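2S Albumin protein (PDB 6IX1) is a seed albumin with a hemopexin-type four-bladed fold, probably a storage protein that may also bind small ligands. Local coordinates at residues 61-69 with 117-125; 157-167 with 200-209. All blocks are in the same frame, centred on the assembly; numbering follows the deposited sequence.

Interaction 1 (61-69 with 117-125)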
# COMPACT_ATOMS: atom_id res chain seq x y z
N GLY A 61 -0.73 6.59 -13.03
CA GLY A 61 -0.26 6.70 -11.65
C GLY A 61 -0.12 5.32 -11.02
O GLY A 61 -0.32 4.32 -11.66
N ILE A 62 0.18 5.31 -9.75
CA ILE A 62 0.47 4.12 -8.94
C ILE A 62 -0.82 3.65 -8.27
O ILE A 62 -1.46 4.40 -7.56
CB ILE A 62 1.58 4.43 -7.93
CG1 ILE A 62 2.89 4.73 -8.64
CG2 ILE A 62 1.72 3.34 -6.90
CD1 ILE A 62 3.98 5.29 -7.75
N ASP A 63 -1.18 2.38 -8.58
CA ASP A 63 -2.45 1.81 -8.09
C ASP A 63 -2.25 0.73 -7.04
O ASP A 63 -3.23 0.17 -6.52
CB ASP A 63 -3.39 1.32 -9.19
CG ASP A 63 -2.81 0.21 -10.05
OD1 ASP A 63 -1.87 -0.44 -9.56
OD2 ASP A 63 -3.46 -0.10 -11.06
N CYS A 64 -1.01 0.48 -6.65
CA CYS A 64 -0.64 -0.43 -5.55
C CYS A 64 0.84 -0.21 -5.26
O CYS A 64 1.58 0.17 -6.16
CB CYS A 64 -0.96 -1.89 -5.91
SG CYS A 64 -0.70 -3.06 -4.56
N SER A 65 1.20 -0.41 -4.01
CA SER A 65 2.61 -0.25 -3.62
C SER A 65 2.86 -0.97 -2.32
O SER A 65 1.91 -1.12 -1.58
CB SER A 65 2.99 1.19 -3.46
OG SER A 65 2.12 1.92 -2.60
N PHE A 66 4.12 -1.31 -2.06
CA PHE A 66 4.54 -1.73 -0.73
C PHE A 66 6.02 -1.47 -0.53
O PHE A 66 6.80 -1.71 -1.41
CB PHE A 66 4.17 -3.19 -0.43
CG PHE A 66 4.66 -4.22 -1.41
CD1 PHE A 66 5.93 -4.78 -1.21
CD2 PHE A 66 3.92 -4.63 -2.49
CE1 PHE A 66 6.40 -5.78 -2.05
CE2 PHE A 66 4.42 -5.62 -3.36
CZ PHE A 66 5.60 -6.24 -3.10
N ASP A 67 6.31 -1.12 0.69
CA ASP A 67 7.72 -1.00 1.11
C ASP A 67 8.30 -2.41 1.36
O ASP A 67 7.57 -3.32 1.80
CB ASP A 67 7.86 -0.14 2.36
CG ASP A 67 6.83 -0.48 3.45
OD1 ASP A 67 5.56 -0.27 3.19
OD2 ASP A 67 7.21 -0.99 4.54
N THR A 68 9.63 -2.54 1.17
CA THR A 68 10.28 -3.83 1.44
C THR A 68 11.27 -3.67 2.59
O THR A 68 10.95 -4.06 3.73
CB THR A 68 10.93 -4.37 0.15
OG1 THR A 68 11.77 -3.36 -0.37
CG2 THR A 68 9.89 -4.74 -0.87
N GLU A 69 12.41 -3.06 2.26
CA GLU A 69 13.46 -2.79 3.25
C GLU A 69 14.13 -1.47 2.86
O GLU A 69 14.04 -1.02 1.74
CB GLU A 69 14.44 -3.99 3.30
CG GLU A 69 15.14 -4.24 1.97
CD GLU A 69 16.00 -5.48 2.00
OE1 GLU A 69 15.49 -6.54 2.36
OE2 GLU A 69 17.21 -5.36 1.75
N GLY A 117 -3.12 -7.32 -12.08
CA GLY A 117 -3.19 -6.17 -11.17
C GLY A 117 -3.31 -6.64 -9.76
O GLY A 117 -3.88 -7.66 -9.49
N ILE A 118 -2.85 -5.79 -8.86
CA ILE A 118 -3.01 -5.98 -7.41
C ILE A 118 -3.79 -4.79 -6.87
O ILE A 118 -3.42 -3.65 -7.23
CB ILE A 118 -1.63 -6.24 -6.75
CG1 ILE A 118 -0.85 -7.33 -7.50
CG2 ILE A 118 -1.82 -6.56 -5.27
CD1 ILE A 118 0.41 -7.72 -6.90
N ASP A 119 -4.75 -5.03 -5.98
CA ASP A 119 -5.48 -3.86 -5.44
C ASP A 119 -4.67 -3.18 -4.35
O ASP A 119 -4.70 -1.92 -4.33
CB ASP A 119 -6.80 -4.31 -4.83
CG ASP A 119 -7.87 -4.79 -5.81
OD1 ASP A 119 -7.73 -4.49 -7.03
OD2 ASP A 119 -8.79 -5.49 -5.39
N SER A 120 -4.07 -3.93 -3.47
CA SER A 120 -3.46 -3.31 -2.30
C SER A 120 -2.43 -4.25 -1.72
O SER A 120 -2.49 -5.46 -2.05
CB SER A 120 -4.48 -2.97 -1.22
OG SER A 120 -4.03 -2.01 -0.33
N ALA A 121 -1.56 -3.75 -0.87
CA ALA A 121 -0.54 -4.55 -0.26
C ALA A 121 -0.01 -3.90 0.99
O ALA A 121 -0.04 -2.65 1.04
CB ALA A 121 0.57 -4.75 -1.20
N PHE A 122 0.56 -4.64 1.92
CA PHE A 122 1.25 -3.98 3.03
C PHE A 122 2.28 -4.91 3.57
O PHE A 122 2.13 -6.14 3.41
CB PHE A 122 0.34 -3.46 4.13
CG PHE A 122 -0.40 -4.44 4.99
CD1 PHE A 122 0.16 -5.00 6.08
CD2 PHE A 122 -1.70 -4.82 4.67
CE1 PHE A 122 -0.57 -5.85 6.87
CE2 PHE A 122 -2.47 -5.62 5.47
CZ PHE A 122 -1.85 -6.18 6.54
N ARG A 123 3.31 -4.38 4.18
CA ARG A 123 4.43 -5.14 4.72
C ARG A 123 4.09 -5.81 6.03
O ARG A 123 3.60 -5.18 6.97
CB ARG A 123 5.58 -4.15 4.88
CG ARG A 123 6.91 -4.73 5.37
CD ARG A 123 7.56 -5.64 4.40
NE ARG A 123 8.92 -5.92 4.75
CZ ARG A 123 9.37 -6.90 5.55
NH1 ARG A 123 8.53 -7.83 6.00
NH2 ARG A 123 10.64 -7.07 5.80
N SER A 124 4.34 -7.11 6.08
CA SER A 124 4.06 -7.89 7.29
C SER A 124 5.18 -7.69 8.29
O SER A 124 6.34 -7.35 7.97
CB SER A 124 3.90 -9.35 6.92
OG SER A 124 3.59 -10.16 8.05
N THR A 125 4.96 -8.02 9.54
CA THR A 125 6.01 -8.23 10.49
C THR A 125 6.65 -9.62 10.34
O THR A 125 7.66 -9.80 10.96
CB THR A 125 5.45 -8.12 11.91
OG1 THR A 125 4.37 -9.05 12.02
CG2 THR A 125 4.96 -6.73 12.29
O HOH W 1 -1.94 -3.19 -10.19
O HOH W 2 -4.90 -1.40 -8.08
O HOH W 3 3.33 -1.33 3.87

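Interaction 2 (157-167 with 200-209)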
# COMPACT_ATOMS: atom_id res chain seq x y z
N ASP A 157 -10.57 -15.43 5.50
CA ASP A 157 -9.87 -16.63 6.04
C ASP A 157 -8.65 -16.24 6.87
O ASP A 157 -8.33 -16.90 7.82
CB ASP A 157 -9.38 -17.54 4.92
CG ASP A 157 -10.56 -18.16 4.11
OD1 ASP A 157 -11.52 -18.50 4.78
OD2 ASP A 157 -10.40 -18.31 2.90
N GLY A 158 -7.93 -15.18 6.52
CA GLY A 158 -6.83 -14.65 7.31
C GLY A 158 -7.28 -13.68 8.37
O GLY A 158 -6.64 -13.57 9.42
N PHE A 159 -8.30 -12.89 8.00
CA PHE A 159 -8.74 -11.72 8.81
C PHE A 159 -10.23 -11.80 9.09
O PHE A 159 -10.97 -10.94 8.65
CB PHE A 159 -8.32 -10.43 8.09
CG PHE A 159 -6.88 -10.29 7.80
CD1 PHE A 159 -6.05 -9.69 8.72
CD2 PHE A 159 -6.37 -10.71 6.58
CE1 PHE A 159 -4.70 -9.59 8.46
CE2 PHE A 159 -5.02 -10.59 6.33
CZ PHE A 159 -4.20 -10.00 7.25
N PRO A 160 -10.67 -12.85 9.86
CA PRO A 160 -12.08 -12.92 10.20
C PRO A 160 -12.58 -11.70 10.97
O PRO A 160 -13.76 -11.44 10.95
CB PRO A 160 -12.24 -14.21 11.00
CG PRO A 160 -10.82 -14.42 11.53
CD PRO A 160 -9.89 -13.96 10.43
N VAL A 161 -11.66 -10.90 11.58
CA VAL A 161 -12.07 -9.69 12.29
C VAL A 161 -12.77 -8.74 11.33
O VAL A 161 -13.47 -7.86 11.78
CB VAL A 161 -10.87 -9.08 13.03
CG1 VAL A 161 -9.95 -8.36 12.10
CG2 VAL A 161 -11.30 -8.10 14.12
N LEU A 162 -12.50 -8.85 10.05
CA LEU A 162 -13.08 -7.94 9.04
C LEU A 162 -14.42 -8.43 8.48
O LEU A 162 -15.04 -7.71 7.73
CB LEU A 162 -12.11 -7.80 7.85
CG LEU A 162 -10.77 -7.20 8.20
CD1 LEU A 162 -9.90 -7.15 6.94
CD2 LEU A 162 -10.92 -5.78 8.74
N LYS A 163 -14.86 -9.60 8.92
CA LYS A 163 -16.21 -10.06 8.55
C LYS A 163 -17.24 -9.03 9.00
O LYS A 163 -17.24 -8.53 10.11
CB LYS A 163 -16.53 -11.41 9.17
CG LYS A 163 -15.72 -12.53 8.53
CD LYS A 163 -15.95 -13.89 9.20
CE LYS A 163 -15.27 -15.04 8.54
NZ LYS A 163 -15.83 -16.30 8.93
N GLY A 164 -18.20 -8.75 8.11
CA GLY A 164 -19.26 -7.80 8.35
C GLY A 164 -18.87 -6.38 8.08
O GLY A 164 -19.58 -5.44 8.49
N THR A 165 -17.66 -6.13 7.59
CA THR A 165 -17.17 -4.81 7.19
C THR A 165 -16.97 -4.83 5.69
O THR A 165 -16.74 -5.92 5.13
CB THR A 165 -15.88 -4.38 7.89
OG1 THR A 165 -14.74 -5.01 7.28
CG2 THR A 165 -15.94 -4.58 9.39
N ILE A 166 -16.82 -3.65 5.08
CA ILE A 166 -16.64 -3.64 3.59
C ILE A 166 -15.27 -4.20 3.23
O ILE A 166 -15.10 -4.70 2.06
CB ILE A 166 -16.84 -2.27 3.00
CG1 ILE A 166 -16.96 -2.31 1.48
CG2 ILE A 166 -15.80 -1.33 3.53
CD1 ILE A 166 -18.13 -3.17 0.91
N PHE A 167 -14.35 -4.25 4.18
CA PHE A 167 -13.01 -4.74 3.83
C PHE A 167 -13.08 -6.22 3.45
O PHE A 167 -12.10 -6.72 2.90
CB PHE A 167 -12.04 -4.46 4.94
CG PHE A 167 -11.94 -3.00 5.26
CD1 PHE A 167 -11.12 -2.19 4.49
CD2 PHE A 167 -12.66 -2.41 6.27
CE1 PHE A 167 -11.05 -0.83 4.74
CE2 PHE A 167 -12.58 -1.04 6.50
CZ PHE A 167 -11.85 -0.27 5.67
N ALA A 200 -2.06 -16.32 12.52
CA ALA A 200 -3.16 -16.46 13.50
C ALA A 200 -4.33 -15.68 13.04
O ALA A 200 -4.18 -14.75 12.28
CB ALA A 200 -2.75 -15.98 14.89
N THR A 201 -5.51 -15.99 13.53
CA THR A 201 -6.70 -15.11 13.38
C THR A 201 -6.94 -14.38 14.68
O THR A 201 -8.06 -14.23 15.11
CB THR A 201 -7.90 -15.93 12.90
OG1 THR A 201 -8.14 -16.96 13.82
CG2 THR A 201 -7.71 -16.55 11.55
N ASN A 202 -5.87 -13.77 15.21
CA ASN A 202 -5.92 -13.00 16.47
C ASN A 202 -5.92 -11.49 16.16
O ASN A 202 -5.73 -10.75 17.11
CB ASN A 202 -4.78 -13.40 17.40
CG ASN A 202 -4.87 -14.82 17.88
OD1 ASN A 202 -5.96 -15.34 18.03
ND2 ASN A 202 -3.71 -15.41 18.09
N ASN A 203 -6.20 -11.07 14.94
CA ASN A 203 -6.10 -9.66 14.56
C ASN A 203 -7.21 -8.92 15.29
O ASN A 203 -8.25 -9.43 15.61
CB ASN A 203 -6.25 -9.50 13.07
CG ASN A 203 -5.53 -10.56 12.29
OD1 ASN A 203 -4.43 -10.34 11.80
ND2 ASN A 203 -6.13 -11.76 12.20
N THR A 204 -6.94 -7.66 15.57
CA THR A 204 -7.93 -6.80 16.27
C THR A 204 -8.16 -5.54 15.46
O THR A 204 -7.31 -5.10 14.73
CB THR A 204 -7.57 -6.53 17.71
OG1 THR A 204 -6.24 -6.08 17.70
CG2 THR A 204 -7.71 -7.81 18.49
N LEU A 205 -9.34 -4.95 15.66
CA LEU A 205 -9.59 -3.59 15.15
C LEU A 205 -9.13 -2.64 16.23
O LEU A 205 -9.58 -2.79 17.39
CB LEU A 205 -11.06 -3.30 14.86
CG LEU A 205 -11.59 -4.22 13.81
CD1 LEU A 205 -13.01 -3.90 13.39
CD2 LEU A 205 -10.78 -4.31 12.56
N THR A 206 -8.40 -1.63 15.86
CA THR A 206 -8.00 -0.57 16.81
C THR A 206 -9.01 0.55 16.52
O THR A 206 -8.82 1.20 15.47
CB THR A 206 -6.54 -0.17 16.67
OG1 THR A 206 -5.67 -1.29 16.67
CG2 THR A 206 -6.18 0.86 17.73
N GLY A 207 -10.05 0.74 17.34
CA GLY A 207 -11.11 1.72 17.04
C GLY A 207 -12.12 1.26 16.02
O GLY A 207 -12.28 0.03 15.91
N LYS A 208 -12.70 2.15 15.22
CA LYS A 208 -13.87 1.86 14.37
C LYS A 208 -13.46 2.04 12.90
O LYS A 208 -12.57 2.87 12.59
CB LYS A 208 -15.08 2.73 14.80
CG LYS A 208 -15.46 2.58 16.26
CD LYS A 208 -15.68 3.87 17.05
CE LYS A 208 -14.38 4.66 17.09
NZ LYS A 208 -13.64 4.69 18.39
N VAL A 209 -14.22 1.47 11.98
CA VAL A 209 -14.26 1.88 10.55
C VAL A 209 -14.83 3.28 10.49
O VAL A 209 -15.90 3.56 11.14
CB VAL A 209 -15.07 0.90 9.70
CG1 VAL A 209 -15.13 1.40 8.29
CG2 VAL A 209 -14.51 -0.52 9.79
O HOH W 4 -4.10 -12.77 10.28
O HOH W 5 -8.86 -11.77 12.36

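Interaction 1 (61-69 with 117-125)
A four-bladed beta-propeller of the hemopexin type gathers the innermost strand of each blade around its axis, and Cys64, Phe66 and Arg123 lie where two such strands meet. Strands 64-67 and 120-123 run parallel, 5° apart, with axes 5.7 Å from each other at closest approach, yet no backbone hydrogen bond joins them. Each pairs within its own sheet, 64-67 with strand 72-77 and 120-123 with strand 129-134, where Asp119 and Ser120 form a classic bulge opposite Phe133. Side chains and waters therefore do the joining. Cys64 carries its sulfur trans to its own amide nitrogen (chi1 -174°), which lays SG against the facing backbone, 3.5 Å from Ser120 C, with Ile118 CG2 3.7 Å from SG. Further along, the Ala121 methyl CB meets the Phe66 ring obliquely, 3.6 Å from CD2. Water lies between Asp63 O and Ile118 O, two carbonyls that could not bond directly. At the other end a second water donates to Asp67 OD1 (2.6 Å) and accepts from Arg123 N (3.1 Å); the same OD1 also takes the amide of Arg9 from strand 6-9, tying in a third central strand. Asp67 O is buried without a polar partner, the Arg123 methylene CD resting against it. Bent at its second torsion, the arginine chain turns its guanidinium edge toward Thr68, while NH1 bonds to Gly127 O. Arg123 NE donates to Thr68 O at 2.9 Å along a nearly straight path (174°), meeting a carbonyl lone pair in the plane of both groups.

Interaction 2 (157-167 with 200-209)
The backbones run in the same general direction and start close, with Phe159 CA and Thr201 CA 6.0 Å apart, separate where 200-209 turns its corner, and approach again at Thr165 and Val209, whose CA atoms are 8.0 Å apart. Along the way 157-167 leaves a weakly bonded helix end for a 3-10 turn at 160-162 and a type II turn from Leu162 to Thr165, while 200-209 enters an edge strand and bends at Thr206 and Gly207. No clear direct hydrogen bond links the two. Waters mediate instead: one lies between Gly158 O and Ala200 O, and another accepts from Val161 N and from Asn203 ND2 (2.7 Å). The Asn203 side chain, whose OD1 accepts from Thr197 N, crosses that of Phe159 at about a right angle, ring and amide planes 47° apart, with Asn203 OD1 3.4 Å from Phe159 CE1. That ring also makes edge-to-face contacts with Tyr131 and Tyr138. Pro160 sets its CG against Thr201 CB at 3.6 Å. Val161 CG2, the branch pointing away from the backbone N, reaches between Asn203 O and Leu205, lying 3.9 Å from Leu205 CG as the two side chains pass in opposite directions. Further on, Val209 CG2 meets the edge of the Phe167 ring, 3.8 Å from CE2. Thr165 OG1 braces the type II turn by donating to Leu162 O, which also accepts from Thr165 N; OG1 itself accepts from Phe167 N, an ST turn. Such contacts on the propeller rim are those of an inter-blade linker lying along the outer strand of the following blade.

Overall arrangement
The two contacts come in series along the chain and lie near the centre and at the periphery of one propeller. Interaction 1 lies about 4 Å from the centre of the chain and interaction 2 about 18 Å from it, with their own centres 19 Å apart; their nearest atoms are about 5 Å apart and do not touch. The sheet that begins with strand 120-123 connects them: its first strand faces strand 64-67 near the axis, and the chain leaving its last strand, 151-154, enters 157-167, which packs on strand 204-211 of the next sheet. The sheet faces its predecessor near the axis, and the linker leaving it packs on its successor at the rim, illustrating how successive propeller blades interlock.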